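Local atomic coordinates of EH1AB1 (Metagenome, PDB entry 6RB0), a protein that probably hydrolyses carboxylic esters, as a serine esterase of the alpha/beta hydrolase fold. Residues P18-L23 against P296-G301. Sequence-based numbering, arbitrary orientation.
With MHH (methyl hydrogen (R)-hexylphosphonate), chain E.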
ATOM      1  N   PRO A  18       5.776  -6.848  21.162  1.00 31.06           N
ATOM      2  CA  PRO A  18       5.218  -7.330  22.427  1.00 31.13           C
ATOM      3  C   PRO A  18       3.898  -8.119  22.301  1.00 31.15           C
ATOM      4  O   PRO A  18       3.839  -9.202  22.866  1.00 31.05           O
ATOM      5  CB  PRO A  18       4.965  -6.055  23.245  1.00 31.15           C
ATOM      6  CG  PRO A  18       5.857  -4.984  22.624  1.00 31.70           C
ATOM      7  CD  PRO A  18       6.258  -5.461  21.242  1.00 31.49           C
ATOM      8  N   GLU A  19       2.898  -7.582  21.581  1.00 29.71           N
ATOM      9  CA  GLU A  19       1.559  -8.216  21.415  1.00 28.84           C
ATOM     10  C   GLU A  19       1.763  -9.623  20.844  1.00 28.44           C
ATOM     11  O   GLU A  19       1.048 -10.551  21.273  1.00 30.10           O
ATOM     12  CB  GLU A  19       0.581  -7.361  20.584  1.00 29.07           C
ATOM     13  CG  GLU A  19       0.909  -7.178  19.101  1.00 30.07           C
ATOM     14  CD  GLU A  19      -0.198  -6.520  18.267  1.00 30.71           C
ATOM     15  OE1 GLU A  19      -0.997  -5.730  18.838  1.00 30.67           O
ATOM     16  OE2 GLU A  19      -0.308  -6.830  17.050  1.00 30.60           O
ATOM     17  N   THR A  20       2.723  -9.773  19.934  1.00 27.00           N
ATOM     18  CA  THR A  20       2.993 -11.045  19.225  1.00 27.62           C
ATOM     19  C   THR A  20       3.609 -12.034  20.211  1.00 28.93           C
ATOM     20  O   THR A  20       3.168 -13.210  20.217  1.00 28.03           O
ATOM     21  CB  THR A  20       3.902 -10.848  18.006  1.00 26.46           C
ATOM     22  OG1 THR A  20       3.437  -9.732  17.248  1.00 25.40           O
ATOM     23  CG2 THR A  20       3.934 -12.079  17.129  1.00 26.01           C
ATOM     24  N   ARG A  21       4.592 -11.575  20.993  1.00 33.15           N
ATOM     25  CA  ARG A  21       5.270 -12.423  22.007  1.00 37.52           C
ATOM     26  C   ARG A  21       4.203 -12.887  23.004  1.00 35.80           C
ATOM     27  O   ARG A  21       4.161 -14.107  23.257  1.00 32.84           O
ATOM     28  CB  ARG A  21       6.454 -11.708  22.668  1.00 42.21           C
ATOM     29  CG  ARG A  21       7.759 -11.870  21.906  1.00 49.20           C
ATOM     30  CD  ARG A  21       8.992 -11.417  22.668  1.00 54.27           C
ATOM     31  NE  ARG A  21       8.980  -9.966  22.779  1.00 58.45           N
ATOM     32  CZ  ARG A  21       9.760  -9.125  22.102  1.00 62.45           C
ATOM     33  NH1 ARG A  21       9.627  -7.820  22.296  1.00 60.77           N
ATOM     34  NH2 ARG A  21      10.680  -9.572  21.258  1.00 64.10           N
ATOM     35  N   ASN A  22       3.338 -11.970  23.469  1.00 35.66           N
ATOM     36  CA  ASN A  22       2.227 -12.279  24.411  1.00 36.00           C
ATOM     37  C   ASN A  22       1.426 -13.450  23.858  1.00 34.62           C
ATOM     38  O   ASN A  22       1.147 -14.362  24.638  1.00 36.41           O
ATOM     39  CB  ASN A  22       1.268 -11.116  24.664  1.00 38.93           C
ATOM     40  CG  ASN A  22       1.861 -10.038  25.548  1.00 43.93           C
ATOM     41  OD1 ASN A  22       2.981 -10.165  26.045  1.00 48.69           O
ATOM     42  ND2 ASN A  22       1.126  -8.954  25.733  1.00 47.19           N
ATOM     43  N   LEU A  23       1.081 -13.429  22.569  1.00 32.02           N
ATOM     44  CA  LEU A  23       0.211 -14.485  21.993  1.00 32.33           C
ATOM     45  C   LEU A  23       0.998 -15.798  21.891  1.00 32.61           C
ATOM     46  O   LEU A  23       0.431 -16.841  22.267  1.00 31.45           O
ATOM     47  CB  LEU A  23      -0.335 -14.065  20.628  1.00 31.41           C
ATOM     48  CG  LEU A  23      -1.137 -15.155  19.917  1.00 31.85           C
ATOM     49  CD1 LEU A  23      -2.303 -15.648  20.768  1.00 32.85           C
ATOM     50  CD2 LEU A  23      -1.651 -14.670  18.569  1.00 31.80           C
ATOM     51  N   PRO A 296       6.415  -6.219   9.843  1.00 20.23           N
ATOM     52  CA  PRO A 296       7.450  -6.919  10.594  1.00 21.12           C
ATOM     53  C   PRO A 296       6.941  -7.190  12.015  1.00 22.41           C
ATOM     54  O   PRO A 296       6.031  -6.498  12.480  1.00 22.57           O
ATOM     55  CB  PRO A 296       8.613  -5.916  10.601  1.00 21.02           C
ATOM     56  CG  PRO A 296       7.918  -4.571  10.547  1.00 20.56           C
ATOM     57  CD  PRO A 296       6.725  -4.793   9.641  1.00 20.10           C
ATOM     58  N   GLY A 297       7.516  -8.186  12.684  1.00 23.37           N
ATOM     59  CA  GLY A 297       7.276  -8.387  14.127  1.00 24.12           C
ATOM     60  C   GLY A 297       5.933  -9.028  14.418  1.00 23.51           C
ATOM     61  O   GLY A 297       5.561  -9.089  15.605  1.00 25.77           O
ATOM     62  N   THR A 298       5.243  -9.528  13.393  1.00 22.77           N
ATOM     63  CA  THR A 298       3.982 -10.286  13.554  1.00 22.35           C
ATOM     64  C   THR A 298       4.095 -11.595  12.773  1.00 22.41           C
ATOM     65  O   THR A 298       5.052 -11.760  11.982  1.00 21.59           O
ATOM     66  CB  THR A 298       2.756  -9.443  13.175  1.00 21.99           C
ATOM     67  OG1 THR A 298       1.601 -10.102  13.693  1.00 21.74           O
ATOM     68  CG2 THR A 298       2.595  -9.253  11.683  1.00 22.53           C
ATOM     69  N   ILE A 299       3.102 -12.457  12.966  1.00 22.72           N
ATOM     70  CA  ILE A 299       3.111 -13.878  12.524  1.00 23.14           C
ATOM     71  C   ILE A 299       2.021 -14.077  11.481  1.00 22.80           C
ATOM     72  O   ILE A 299       1.087 -13.262  11.412  1.00 21.57           O
ATOM     73  CB  ILE A 299       2.896 -14.810  13.728  1.00 23.61           C
ATOM     74  CG1 ILE A 299       1.702 -14.352  14.564  1.00 25.08           C
ATOM     75  CG2 ILE A 299       4.162 -14.909  14.559  1.00 23.95           C
ATOM     76  CD1 ILE A 299       1.099 -15.432  15.410  1.00 26.46           C
ATOM     77  N   HIS A 300       2.131 -15.165  10.730  1.00 22.99           N
ATOM     78  CA  HIS A 300       1.031 -15.697   9.897  1.00 22.99           C
ATOM     79  C   HIS A 300      -0.252 -15.781  10.726  1.00 22.98           C
ATOM     80  O   HIS A 300      -0.181 -16.325  11.843  1.00 24.23           O
ATOM     81  CB  HIS A 300       1.405 -17.082   9.394  1.00 23.71           C
ATOM     82  CG  HIS A 300       0.515 -17.512   8.294  1.00 23.89           C
ATOM     83  ND1 HIS A 300       0.698 -17.055   7.014  1.00 24.13           N
ATOM     84  CD2 HIS A 300      -0.586 -18.289   8.286  1.00 23.58           C
ATOM     85  CE1 HIS A 300      -0.232 -17.565   6.242  1.00 24.18           C
ATOM     86  NE2 HIS A 300      -1.032 -18.329   6.999  1.00 24.99           N
ATOM     87  N   GLY A 301      -1.376 -15.283  10.199  1.00 22.26           N
ATOM     88  CA  GLY A 301      -2.697 -15.367  10.853  1.00 20.60           C
ATOM     89  C   GLY A 301      -3.129 -14.057  11.489  1.00 20.47           C
ATOM     90  O   GLY A 301      -4.302 -13.949  11.842  1.00 21.00           O
TER
HETATM   91  C1  MHH E 403      -1.776 -21.439   5.329  1.00 52.65           C
HETATM   92  C2  MHH E 403      -1.657 -22.834   4.720  1.00 53.36           C
HETATM   93  C3  MHH E 403      -1.228 -22.820   3.249  1.00 55.63           C
HETATM   94  C7  MHH E 403      -3.728 -19.947   8.310  1.00 55.01           C
HETATM   95  P   MHH E 403      -3.391 -20.671   5.694  1.00 50.89           P
HETATM   96  O1  MHH E 403      -3.542 -20.951   7.317  1.00 54.19           O
HETATM   97  O2  MHH E 403      -4.567 -21.051   4.827  1.00 40.58           O
HETATM   98  C4  MHH E 403      -1.901 -23.909   2.402  1.00 60.47           C
HETATM   99  C5  MHH E 403      -0.918 -24.879   1.750  1.00 60.95           C
HETATM  100  C6  MHH E 403      -1.323 -25.141   0.310  1.00 61.25           C
HETATM  101  O   HOH W   1       1.306  -8.734  15.968  1.00 26.76           O
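Thr20 reaches from the first turn of helix 18-32 to Gly297 in the loop after strand 290-295. One direct hydrogen bond joins the two segments. Thr20 OG1 donates to Gly297 O at 2.8 Å. The hydroxyl lies in the carbonyl plane, on a lone pair, and the C=O...OG1 angle is 144°. Gly297 has a left-handed backbone conformation (phi 77°), which a glycine adopts easily. Its backbone also hydrogen-bonds to Leu17, just ahead of the helix.

A water adds an indirect link. It donates to Glu19 OE2 and to Thr20 OG1, each 2.7 Å from the water oxygen. It also hydrogen-bonds to Thr298 OG1 at 2.7 Å. The two threonine hydroxyls are 4.0 Å apart, OG1 to OG1, and the water bridges them. Thr20 OG1 thus donates to the loop and accepts from the water. Beyond the water, Glu19 binds Ser310 and the backbone N of Gln311, which ties the same helix turn to the start of helix 310-326.

The apolar part lies beside these polar bonds. CG2 of Thr20 is anti to its own backbone N, and this turns the methyl to Ile299. Thr20 CG2 and Ile299 CG2 meet at 3.8 Å. The two side chains lie alongside one another and point opposite ways. One helical turn on, Leu23 CD2 touches Ile299 CD1 more loosely, at 4.3 Å. Ile299 also packs on Phe223.

The next residue, His300, extends toward the bound phosphonate, in what is probably the active site. Its ND1 bonds Asp270 and its NE2 bonds Ser175, consistent with a Ser-His-Asp catalytic triad. The methyl C7 of the phosphonate lies at the ring edge, 3.4 Å from His300 NE2. The contact therefore joins the N-terminal helix to the loop that carries the probable catalytic histidine, after the last strand of an alpha/beta hydrolase fold.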